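Local coordinates for conserved protein (Methanothermobacter thermautotrophicus, PDB 1I36) that is of unknown function but binds NADP in a Rossmann-type domain and structurally resembles 3-hydroxyacid dehydrogenases, at residues Tyr55-Pro66 with His79-Ile90; Gly106-Gly114 with Pro152-Arg162. The protein carries 1 engineered substitution. All blocks are in the same frame, centred on the assembly; numbering follows the deposited sequence.

Contact 1: Tyr55-Pro66 with His79-Ile90. With NAP (NADP nicotinamide-adenine-dinucleotide phosphate), chain C.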
loop_
_atom_site.group_PDB
_atom_site.type_symbol
_atom_site.label_atom_id
_atom_site.label_comp_id
_atom_site.label_asym_id
_atom_site.label_seq_id
_atom_site.Cartn_x
_atom_site.Cartn_y
_atom_site.Cartn_z
ATOM N N TYR A 55 -36.160 20.524 -13.315
ATOM C CA TYR A 55 -36.583 19.730 -12.162
ATOM C C TYR A 55 -37.672 18.747 -12.468
ATOM O O TYR A 55 -37.902 17.849 -11.672
ATOM C CB TYR A 55 -37.069 20.619 -10.992
ATOM C CG TYR A 55 -36.059 21.647 -10.522
ATOM C CD1 TYR A 55 -34.682 21.441 -10.697
ATOM C CD2 TYR A 55 -36.474 22.819 -9.877
ATOM C CE1 TYR A 55 -33.742 22.385 -10.234
ATOM C CE2 TYR A 55 -35.544 23.765 -9.410
ATOM C CZ TYR A 55 -34.186 23.537 -9.592
ATOM O OH TYR A 55 -33.281 24.461 -9.117
ATOM N N SER A 56 -38.405 18.966 -13.556
ATOM C CA SER A 56 -39.500 18.066 -13.931
ATOM C C SER A 56 -39.055 16.813 -14.671
ATOM O O SER A 56 -39.854 15.890 -14.858
ATOM C CB SER A 56 -40.566 18.788 -14.776
ATOM O OG SER A 56 -40.104 18.983 -16.101
ATOM N N CYS A 57 -37.811 16.779 -15.140
ATOM C CA CYS A 57 -37.318 15.600 -15.841
ATOM C C CYS A 57 -37.284 14.381 -14.926
ATOM O O CYS A 57 -37.067 14.517 -13.717
ATOM C CB CYS A 57 -35.928 15.855 -16.389
ATOM S SG CYS A 57 -35.861 17.157 -17.569
ATOM N N PRO A 58 -37.511 13.170 -15.480
ATOM C CA PRO A 58 -37.491 11.950 -14.656
ATOM C C PRO A 58 -36.117 11.667 -14.019
ATOM O O PRO A 58 -36.029 10.947 -13.022
ATOM C CB PRO A 58 -37.946 10.861 -15.638
ATOM C CG PRO A 58 -37.509 11.397 -16.965
ATOM C CD PRO A 58 -37.879 12.851 -16.872
ATOM N N VAL A 59 -35.069 12.277 -14.586
ATOM C CA VAL A 59 -33.702 12.161 -14.073
ATOM C C VAL A 59 -33.089 13.564 -14.103
ATOM O O VAL A 59 -33.008 14.206 -15.152
ATOM C CB VAL A 59 -32.792 11.182 -14.891
ATOM C CG1 VAL A 59 -31.391 11.094 -14.227
ATOM C CG2 VAL A 59 -33.431 9.748 -14.932
ATOM N N VAL A 60 -32.686 14.029 -12.926
ATOM C CA VAL A 60 -32.082 15.338 -12.758
ATOM C C VAL A 60 -30.692 15.108 -12.161
ATOM O O VAL A 60 -30.576 14.499 -11.101
ATOM C CB VAL A 60 -32.886 16.168 -11.759
ATOM C CG1 VAL A 60 -32.200 17.537 -11.559
ATOM C CG2 VAL A 60 -34.349 16.371 -12.300
ATOM N N ILE A 61 -29.654 15.543 -12.862
ATOM C CA ILE A 61 -28.286 15.356 -12.383
ATOM C C ILE A 61 -27.698 16.703 -11.951
ATOM O O ILE A 61 -27.707 17.661 -12.717
ATOM C CB ILE A 61 -27.375 14.748 -13.507
ATOM C CG1 ILE A 61 -27.874 13.332 -13.899
ATOM C CG2 ILE A 61 -25.932 14.674 -13.028
ATOM C CD1 ILE A 61 -27.199 12.776 -15.154
ATOM N N SER A 62 -27.191 16.743 -10.722
ATOM C CA SER A 62 -26.575 17.930 -10.139
ATOM C C SER A 62 -25.056 17.766 -10.284
ATOM O O SER A 62 -24.464 16.905 -9.641
ATOM C CB SER A 62 -26.918 18.014 -8.647
ATOM O OG SER A 62 -26.208 19.083 -8.037
ATOM N N ALA A 63 -24.449 18.591 -11.127
ATOM C CA ALA A 63 -23.018 18.547 -11.383
ATOM C C ALA A 63 -22.529 19.994 -11.311
ATOM O O ALA A 63 -22.216 20.625 -12.334
ATOM C CB ALA A 63 -22.756 17.958 -12.771
ATOM N N VAL A 64 -22.628 20.557 -10.115
ATOM C CA VAL A 64 -22.236 21.951 -9.882
ATOM C C VAL A 64 -20.877 21.923 -9.191
ATOM O O VAL A 64 -20.009 21.185 -9.628
ATOM C CB VAL A 64 -23.320 22.663 -9.019
ATOM C CG1 VAL A 64 -24.573 22.835 -9.860
ATOM C CG2 VAL A 64 -23.658 21.817 -7.778
ATOM N N THR A 65 -20.643 22.759 -8.180
ATOM C CA THR A 65 -19.361 22.707 -7.463
ATOM C C THR A 65 -19.658 22.235 -6.030
ATOM O O THR A 65 -20.799 22.328 -5.565
ATOM C CB THR A 65 -18.659 24.091 -7.458
ATOM O OG1 THR A 65 -19.471 25.036 -6.760
ATOM C CG2 THR A 65 -18.459 24.571 -8.884
ATOM N N PRO A 66 -18.653 21.697 -5.311
ATOM C CA PRO A 66 -18.958 21.238 -3.950
ATOM C C PRO A 66 -19.615 22.282 -3.030
ATOM O O PRO A 66 -20.525 21.951 -2.258
ATOM C CB PRO A 66 -17.590 20.816 -3.418
ATOM C CG PRO A 66 -16.934 20.242 -4.668
ATOM C CD PRO A 66 -17.277 21.332 -5.702
ATOM N N HIS A 79 -39.228 20.676 -5.923
ATOM C CA HIS A 79 -39.891 20.278 -7.146
ATOM C C HIS A 79 -39.683 18.861 -7.699
ATOM O O HIS A 79 -40.613 18.247 -8.227
ATOM C CB HIS A 79 -39.516 21.280 -8.241
ATOM C CG HIS A 79 -39.844 22.703 -7.901
ATOM N ND1 HIS A 79 -38.923 23.569 -7.342
ATOM C CD2 HIS A 79 -40.989 23.412 -8.038
ATOM C CE1 HIS A 79 -39.488 24.750 -7.152
ATOM N NE2 HIS A 79 -40.741 24.681 -7.566
ATOM N N VAL A 80 -38.446 18.365 -7.645
ATOM C CA VAL A 80 -38.129 17.058 -8.218
ATOM C C VAL A 80 -38.966 15.924 -7.662
ATOM O O VAL A 80 -39.070 15.756 -6.448
ATOM C CB VAL A 80 -36.612 16.727 -8.025
ATOM C CG1 VAL A 80 -36.319 15.309 -8.501
ATOM C CG2 VAL A 80 -35.771 17.738 -8.818
ATOM N N ARG A 81 -39.562 15.143 -8.555
ATOM C CA ARG A 81 -40.369 14.000 -8.155
ATOM C C ARG A 81 -39.792 12.721 -8.778
ATOM O O ARG A 81 -40.168 11.608 -8.403
ATOM C CB ARG A 81 -41.834 14.199 -8.556
ATOM C CG ARG A 81 -42.585 15.159 -7.632
ATOM C CD ARG A 81 -44.012 15.327 -8.076
ATOM N NE ARG A 81 -44.678 16.315 -7.235
ATOM C CZ ARG A 81 -45.303 16.039 -6.094
ATOM N NH1 ARG A 81 -45.368 14.782 -5.645
ATOM N NH2 ARG A 81 -45.796 17.039 -5.365
ATOM N N GLY A 82 -38.844 12.899 -9.691
ATOM C CA GLY A 82 -38.173 11.760 -10.314
ATOM C C GLY A 82 -36.948 11.429 -9.460
ATOM O O GLY A 82 -36.997 11.478 -8.214
ATOM N N ILE A 83 -35.843 11.108 -10.125
ATOM C CA ILE A 83 -34.591 10.802 -9.428
ATOM C C ILE A 83 -33.614 11.979 -9.536
ATOM O O ILE A 83 -33.454 12.593 -10.586
ATOM C CB ILE A 83 -33.947 9.536 -10.013
ATOM C CG1 ILE A 83 -34.780 8.339 -9.594
ATOM C CG2 ILE A 83 -32.543 9.322 -9.485
ATOM C CD1 ILE A 83 -34.514 7.185 -10.454
ATOM N N TYR A 84 -33.020 12.311 -8.403
ATOM C CA TYR A 84 -32.040 13.392 -8.299
ATOM C C TYR A 84 -30.677 12.699 -8.046
ATOM O O TYR A 84 -30.501 11.973 -7.066
ATOM C CB TYR A 84 -32.402 14.287 -7.117
ATOM C CG TYR A 84 -31.514 15.516 -7.013
ATOM C CD1 TYR A 84 -30.349 15.489 -6.225
ATOM C CD2 TYR A 84 -31.867 16.698 -7.634
ATOM C CE1 TYR A 84 -29.572 16.629 -6.046
ATOM C CE2 TYR A 84 -31.108 17.845 -7.475
ATOM C CZ TYR A 84 -29.959 17.804 -6.671
ATOM O OH TYR A 84 -29.227 18.936 -6.499
ATOM N N VAL A 85 -29.776 12.868 -9.000
ATOM C CA VAL A 85 -28.451 12.264 -8.975
ATOM C C VAL A 85 -27.395 13.301 -8.638
ATOM O O VAL A 85 -27.148 14.219 -9.405
ATOM C CB VAL A 85 -28.150 11.637 -10.343
ATOM C CG1 VAL A 85 -26.860 10.835 -10.299
ATOM C CG2 VAL A 85 -29.325 10.716 -10.744
ATOM N N ASP A 86 -26.822 13.184 -7.453
ATOM C CA ASP A 86 -25.803 14.128 -7.033
ATOM C C ASP A 86 -24.422 13.521 -7.335
ATOM O O ASP A 86 -24.040 12.487 -6.776
ATOM C CB ASP A 86 -25.959 14.481 -5.553
ATOM C CG ASP A 86 -25.049 15.649 -5.141
ATOM O OD1 ASP A 86 -23.815 15.546 -5.294
ATOM O OD2 ASP A 86 -25.558 16.679 -4.682
ATOM N N ILE A 87 -23.675 14.206 -8.193
ATOM C CA ILE A 87 -22.373 13.709 -8.594
ATOM C C ILE A 87 -21.253 14.646 -8.132
ATOM O O ILE A 87 -20.106 14.497 -8.520
ATOM C CB ILE A 87 -22.356 13.442 -10.128
ATOM C CG1 ILE A 87 -21.312 12.393 -10.488
ATOM C CG2 ILE A 87 -22.152 14.750 -10.913
ATOM C CD1 ILE A 87 -21.537 11.794 -11.906
ATOM N N ASN A 88 -21.574 15.519 -7.186
ATOM C CA ASN A 88 -20.588 16.467 -6.678
ATOM C C ASN A 88 -19.582 15.858 -5.692
ATOM O O ASN A 88 -19.884 14.906 -4.967
ATOM C CB ASN A 88 -21.274 17.668 -6.042
ATOM C CG ASN A 88 -22.240 18.354 -6.988
ATOM O OD1 ASN A 88 -21.832 18.967 -7.963
ATOM N ND2 ASN A 88 -23.532 18.225 -6.712
ATOM N N ASN A 89 -18.391 16.436 -5.641
ATOM C CA ASN A 89 -17.379 15.930 -4.718
ATOM C C ASN A 89 -17.604 16.522 -3.346
ATOM O O ASN A 89 -16.999 17.528 -2.998
ATOM C CB ASN A 89 -15.953 16.243 -5.201
ATOM C CG ASN A 89 -14.888 15.648 -4.284
ATOM O OD1 ASN A 89 -15.089 14.580 -3.682
ATOM N ND2 ASN A 89 -13.764 16.361 -4.138
ATOM N N ILE A 90 -18.547 15.928 -2.598
ATOM C CA ILE A 90 -18.870 16.339 -1.246
ATOM C C ILE A 90 -18.753 15.129 -0.320
ATOM O O ILE A 90 -18.783 13.987 -0.758
ATOM C CB ILE A 90 -20.297 16.968 -1.140
ATOM C CG1 ILE A 90 -21.348 16.083 -1.854
ATOM C CG2 ILE A 90 -20.279 18.369 -1.768
ATOM C CD1 ILE A 90 -22.820 16.566 -1.644
HETATM P PA NAP C . -17.097 23.024 -13.690
HETATM O O1A NAP C . -16.690 23.458 -12.366
HETATM O O2A NAP C . -16.505 22.232 -14.747
HETATM O O5B NAP C . -18.763 22.988 -13.812
HETATM C C5B NAP C . -19.819 23.299 -12.727
HETATM C C4B NAP C . -20.650 24.194 -13.522
HETATM O O4B NAP C . -21.781 24.406 -12.384
HETATM C C3B NAP C . -20.639 25.431 -13.570
HETATM O O3B NAP C . -20.699 25.174 -14.909
HETATM C C2B NAP C . -21.411 26.643 -13.224
HETATM O O2B NAP C . -21.980 27.560 -13.872
HETATM C C1B NAP C . -22.275 25.791 -12.511
HETATM N N9A NAP C . -22.674 26.368 -11.212
HETATM C C8A NAP C . -22.058 26.996 -10.125
HETATM N N7A NAP C . -22.937 27.389 -9.229
HETATM C C5A NAP C . -24.172 27.012 -9.720
HETATM C C6A NAP C . -25.509 27.153 -9.224
HETATM N N6A NAP C . -25.773 27.754 -8.063
HETATM N N1A NAP C . -26.548 26.646 -9.993
HETATM C C2A NAP C . -26.299 26.035 -11.187
HETATM N N3A NAP C . -25.070 25.873 -11.717
HETATM C C4A NAP C . -24.038 26.383 -10.921
HETATM O O3 NAP C . -17.121 21.628 -12.776
HETATM P PN NAP C . -17.041 19.969 -13.133
HETATM O O1N NAP C . -15.607 19.604 -13.384
HETATM O O2N NAP C . -18.013 19.822 -14.222
HETATM O O5D NAP C . -17.579 19.084 -11.936
HETATM C C5D NAP C . -18.953 19.178 -11.478
HETATM C C4D NAP C . -19.074 18.400 -10.180
HETATM O O4D NAP C . -18.645 17.006 -10.220
HETATM C C3D NAP C . -18.273 18.999 -8.996
HETATM O O3D NAP C . -18.951 18.967 -7.700
HETATM C C2D NAP C . -17.001 18.222 -8.942
HETATM O O2D NAP C . -16.401 18.219 -7.680
HETATM C C1D NAP C . -17.462 16.832 -9.434
HETATM N N1N NAP C . -16.401 16.029 -10.064
HETATM C C2N NAP C . -15.741 16.502 -11.206
HETATM C C3N NAP C . -14.733 15.636 -11.748
HETATM C C7N NAP C . -13.974 15.999 -12.934
HETATM O O7N NAP C . -13.108 15.232 -13.397
HETATM N N7N NAP C . -14.178 17.174 -13.582
HETATM C C4N NAP C . -14.473 14.396 -11.124
HETATM C C5N NAP C . -15.123 13.964 -10.019
HETATM C C6N NAP C . -16.090 14.778 -9.490
HETATM P P2B NAP C . -21.014 28.903 -14.053
HETATM O O1X NAP C . -19.908 28.608 -15.026
HETATM O O2X NAP C . -21.997 29.825 -14.553
HETATM O O3X NAP C . -20.446 29.167 -12.747
HETATM O O HOH W 1 -38.623 15.255 -11.501
#

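Contact 2: Gly106-Gly114 with Pro152-Arg162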
loop_
_atom_site.group_PDB
_atom_site.type_symbol
_atom_site.label_atom_id
_atom_site.label_comp_id
_atom_site.label_asym_id
_atom_site.label_seq_id
_atom_site.Cartn_x
_atom_site.Cartn_y
_atom_site.Cartn_z
ATOM N N GLY A 106 -36.523 10.599 -5.514
ATOM C CA GLY A 106 -35.563 9.602 -5.096
ATOM C C GLY A 106 -34.186 10.241 -5.246
ATOM O O GLY A 106 -33.961 11.041 -6.160
ATOM N N PHE A 107 -33.267 9.922 -4.345
ATOM C CA PHE A 107 -31.933 10.506 -4.414
ATOM C C PHE A 107 -30.924 9.406 -4.700
ATOM O O PHE A 107 -30.968 8.356 -4.084
ATOM C CB PHE A 107 -31.575 11.159 -3.084
ATOM C CG PHE A 107 -30.227 11.841 -3.084
ATOM C CD1 PHE A 107 -29.067 11.118 -2.855
ATOM C CD2 PHE A 107 -30.133 13.204 -3.248
ATOM C CE1 PHE A 107 -27.816 11.764 -2.777
ATOM C CE2 PHE A 107 -28.878 13.867 -3.167
ATOM C CZ PHE A 107 -27.735 13.130 -2.925
ATOM N N VAL A 108 -29.973 9.696 -5.576
ATOM C CA VAL A 108 -28.901 8.761 -5.917
ATOM C C VAL A 108 -27.546 9.423 -5.706
ATOM O O VAL A 108 -27.312 10.531 -6.192
ATOM C CB VAL A 108 -29.002 8.326 -7.411
ATOM C CG1 VAL A 108 -27.802 7.395 -7.783
ATOM C CG2 VAL A 108 -30.326 7.523 -7.613
ATOM N N ASP A 109 -26.678 8.765 -4.939
ATOM C CA ASP A 109 -25.312 9.285 -4.691
ATOM C C ASP A 109 -24.478 8.670 -5.834
ATOM O O ASP A 109 -24.316 7.459 -5.859
ATOM C CB ASP A 109 -24.849 8.735 -3.337
ATOM C CG ASP A 109 -23.413 9.069 -3.007
ATOM O OD1 ASP A 109 -22.780 9.875 -3.731
ATOM O OD2 ASP A 109 -22.913 8.506 -2.013
ATOM N N ALA A 110 -24.055 9.463 -6.824
ATOM C CA ALA A 110 -23.217 8.906 -7.906
ATOM C C ALA A 110 -21.795 9.392 -7.617
ATOM O O ALA A 110 -21.621 10.520 -7.194
ATOM C CB ALA A 110 -23.683 9.441 -9.269
ATOM N N ALA A 111 -20.783 8.565 -7.867
ATOM C CA ALA A 111 -19.392 8.978 -7.628
ATOM C C ALA A 111 -18.561 8.568 -8.847
ATOM O O ALA A 111 -18.555 7.391 -9.243
ATOM C CB ALA A 111 -18.834 8.310 -6.351
ATOM N N ILE A 112 -17.867 9.547 -9.413
ATOM C CA ILE A 112 -17.020 9.364 -10.586
ATOM C C ILE A 112 -15.726 8.713 -10.088
ATOM O O ILE A 112 -15.055 9.250 -9.205
ATOM C CB ILE A 112 -16.729 10.723 -11.257
ATOM C CG1 ILE A 112 -18.029 11.236 -11.904
ATOM C CG2 ILE A 112 -15.662 10.559 -12.369
ATOM C CD1 ILE A 112 -17.938 12.661 -12.502
ATOM N N MET A 113 -15.425 7.536 -10.627
ATOM C CA MET A 113 -14.261 6.748 -10.214
ATOM C C MET A 113 -13.065 6.843 -11.153
ATOM O O MET A 113 -12.385 5.851 -11.398
ATOM C CB MET A 113 -14.683 5.277 -10.072
ATOM C CG MET A 113 -15.764 5.050 -9.021
ATOM S SD MET A 113 -15.181 5.650 -7.465
ATOM C CE MET A 113 -14.135 4.350 -6.942
ATOM N N GLY A 114 -12.781 8.040 -11.637
ATOM C CA GLY A 114 -11.667 8.208 -12.542
ATOM C C GLY A 114 -11.518 9.632 -13.030
ATOM O O GLY A 114 -11.937 10.586 -12.357
ATOM N N PRO A 152 -27.769 6.538 0.088
ATOM C CA PRO A 152 -27.008 7.749 -0.260
ATOM C C PRO A 152 -25.833 7.876 0.693
ATOM O O PRO A 152 -25.990 7.645 1.884
ATOM C CB PRO A 152 -28.026 8.858 -0.023
ATOM C CG PRO A 152 -29.329 8.166 -0.512
ATOM C CD PRO A 152 -29.211 6.845 0.236
ATOM N N GLY A 153 -24.659 8.212 0.166
ATOM C CA GLY A 153 -23.494 8.323 1.013
ATOM C C GLY A 153 -22.532 7.145 0.796
ATOM O O GLY A 153 -21.311 7.332 0.915
ATOM N N ASP A 154 -23.050 5.960 0.436
ATOM C CA ASP A 154 -22.182 4.794 0.236
ATOM C C ASP A 154 -21.227 4.940 -0.930
ATOM O O ASP A 154 -20.030 4.701 -0.761
ATOM C CB ASP A 154 -22.967 3.481 0.112
ATOM C CG ASP A 154 -23.697 3.116 1.390
ATOM O OD1 ASP A 154 -23.361 3.647 2.469
ATOM O OD2 ASP A 154 -24.591 2.260 1.321
ATOM N N ALA A 155 -21.726 5.393 -2.081
ATOM C CA ALA A 155 -20.863 5.587 -3.258
ATOM C C ALA A 155 -19.746 6.612 -2.993
ATOM O O ALA A 155 -18.577 6.383 -3.342
ATOM C CB ALA A 155 -21.715 6.009 -4.450
ATOM N N SER A 156 -20.110 7.760 -2.416
ATOM C CA SER A 156 -19.128 8.779 -2.067
ATOM C C SER A 156 -18.126 8.226 -1.030
ATOM O O SER A 156 -16.934 8.539 -1.096
ATOM C CB SER A 156 -19.828 10.045 -1.546
ATOM O OG SER A 156 -20.446 10.676 -2.683
ATOM N N ALA A 157 -18.601 7.442 -0.066
ATOM C CA ALA A 157 -17.702 6.854 0.927
ATOM C C ALA A 157 -16.716 5.914 0.255
ATOM O O ALA A 157 -15.581 5.863 0.663
ATOM C CB ALA A 157 -18.482 6.064 2.016
ATOM N N ILE A 158 -17.212 5.029 -0.605
ATOM C CA ILE A 158 -16.347 4.107 -1.327
ATOM C C ILE A 158 -15.271 4.855 -2.137
ATOM O O ILE A 158 -14.084 4.459 -2.173
ATOM C CB ILE A 158 -17.166 3.218 -2.293
ATOM C CG1 ILE A 158 -18.002 2.219 -1.503
ATOM C CG2 ILE A 158 -16.203 2.429 -3.242
ATOM C CD1 ILE A 158 -19.302 1.766 -2.255
ATOM N N LYS A 159 -15.676 5.928 -2.810
ATOM C CA LYS A 159 -14.732 6.699 -3.616
ATOM C C LYS A 159 -13.618 7.323 -2.751
ATOM O O LYS A 159 -12.420 7.244 -3.082
ATOM C CB LYS A 159 -15.460 7.810 -4.368
ATOM C CG LYS A 159 -14.510 8.712 -5.173
ATOM C CD LYS A 159 -15.239 9.826 -5.856
ATOM C CE LYS A 159 -14.250 10.842 -6.398
ATOM N NZ LYS A 159 -13.532 11.459 -5.240
ATOM N N MET A 160 -14.027 7.918 -1.641
ATOM C CA MET A 160 -13.118 8.570 -0.695
ATOM C C MET A 160 -12.195 7.526 -0.040
ATOM O O MET A 160 -11.019 7.796 0.186
ATOM C CB MET A 160 -13.958 9.286 0.378
ATOM C CG MET A 160 -13.222 9.791 1.591
ATOM S SD MET A 160 -12.819 8.587 2.963
ATOM C CE MET A 160 -14.284 8.591 3.994
ATOM N N LEU A 161 -12.732 6.350 0.276
ATOM C CA LEU A 161 -11.912 5.300 0.891
ATOM C C LEU A 161 -10.846 4.780 -0.060
ATOM O O LEU A 161 -9.694 4.562 0.350
ATOM C CB LEU A 161 -12.790 4.174 1.422
ATOM C CG LEU A 161 -13.561 4.647 2.662
ATOM C CD1 LEU A 161 -14.653 3.661 3.031
ATOM C CD2 LEU A 161 -12.595 4.832 3.828
ATOM N N ARG A 162 -11.203 4.617 -1.332
ATOM C CA ARG A 162 -10.246 4.167 -2.339
ATOM C C ARG A 162 -9.161 5.220 -2.491
ATOM O O ARG A 162 -7.970 4.898 -2.620
ATOM C CB ARG A 162 -10.912 3.934 -3.700
ATOM C CG ARG A 162 -9.896 3.455 -4.762
ATOM C CD ARG A 162 -10.495 3.014 -6.087
ATOM N NE ARG A 162 -10.470 4.090 -7.077
ATOM C CZ ARG A 162 -10.744 3.936 -8.374
ATOM N NH1 ARG A 162 -11.053 2.740 -8.872
ATOM N NH2 ARG A 162 -10.803 5.008 -9.161
HETATM O O HOH W 2 -19.737 12.111 -5.500
HETATM O O HOH W 3 -12.205 2.489 -11.798
#

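Contact 1: Tyr55-Pro66 with His79-Ile90
H79 lies against Y55, their rings nearly parallel but slid apart and barely overlapping, H79 ND1 coming 3.6 Å from Y55 CD2. V80 CG2 wedges against Y55 CB and meets V60 CG2 tip to tip. G82 N-H donates to a water that donates to Y55 O and C57 O, joining the chain ahead of strand 59-62 to the turn ahead of strand 83-86. From I83 the strands 59-62 and 83-86 run parallel: I83 N binds P58 O, I83 O takes V60 N, and V85 repeats the pattern with V60 O and S62 N. On one side of this ladder V85 CB packs beside I61 CG1 at 3.9 Å. On the other, with Y84 CG anti to the backbone N (chi1 -174°), the ring leans over strand 59-62, CD2 reaching V60 CG1 and OH lying 3.3 Å from S62 CB. D86 OD1 closes an Asx turn by accepting N88 N (2.9 Å). I87 N extends the ladder to S62 O, while I87 CG2 meets A63 CB. The N88 amide works at both ends: ND2 gives an in-plane bond to S62 OG (3.1 Å) and weak bonds to both D86 carboxylate oxygens, which probably hold the amide in this rotation, and OD1 accepts O3D of NADP (2.9 Å) besides a weak bond from V64 N. A leucine here would probably leave S62 OG and the ribose O3D without these mates and V64 N without its weak acceptor. N89 N adds weak bonds to ribose O2D and O3D. The loops after the C-terminal ends of the two strands thus bind the nicotinamide ribose.

Contact 2: Gly106-Gly114 with Pro152-Arg162
D109 reaches from strand 106-112 into the start of helix 154-182, forming the close, buried part of the contact. Its CG stands anti to the backbone N (chi1 174°), which carries the carboxylate across to the first turn. OD1 accepts the S156 hydroxyl on its syn lone pair at 2.7 Å. OD2 takes S156 N (2.9 Å, 171° at the hydrogen), approached from the syn side but well out of the carboxylate plane, and a weaker bond from G153 N at the N-cap. V95 of helix 92-101 touches both D109 and S156, and S128 OG of strand 124-128 accepts A155 N. Before the helix, P152 CB and CG lie obliquely at the F107 ring, CB 3.8 Å from CD1. Small side chains let the backbones come close further on: A155 CB sits 3.3 Å from D109 O, and A111 CB lies against A155 CB and A155 O.

Past A111 the side chains are longer, and K159 and R162 are partly exposed while M113 stays buried. K159 is extended as far as CE, which lies 3.3 Å from I112 O, and bends only at chi4; the bent M113 chain passes alongside it, running the other way, with SD 3.8 Å from K159 CB. M113 CE ends over the centre of one face of the R162 guanidinium. R162 NH2 bonds to M113 O from well above the carbonyl plane, and a water joins R162 NH1 more loosely to the same oxygen. M192 of the second subunit also packs on M113. At the helix N-terminus the D109 carboxylate is likely to be stabilised as an anion by the helix dipole, pinning the start of the long helix to the nucleotide-binding sheet.

Along the chain contact 1 closes before contact 2 opens, and their centres are about 14 Å apart. They meet in one mixed sheet, where strands 83-86 and 106-112 are neighbours: Y84 N and O probably bond to G106 O and V108 N, and D86 packs on F107. Contact 1 pairs two parallel strands that helix 69-77 links in a beta-alpha-beta crossover; contact 2 carries the sheet on to helix 154-182, which leads into the helical C-terminal part. NADP lies at the C-terminal ends of these strands, touching I112 as well as N88 and N89, with K159 near N89. The cofactor site therefore sits beside the junction between the two parts.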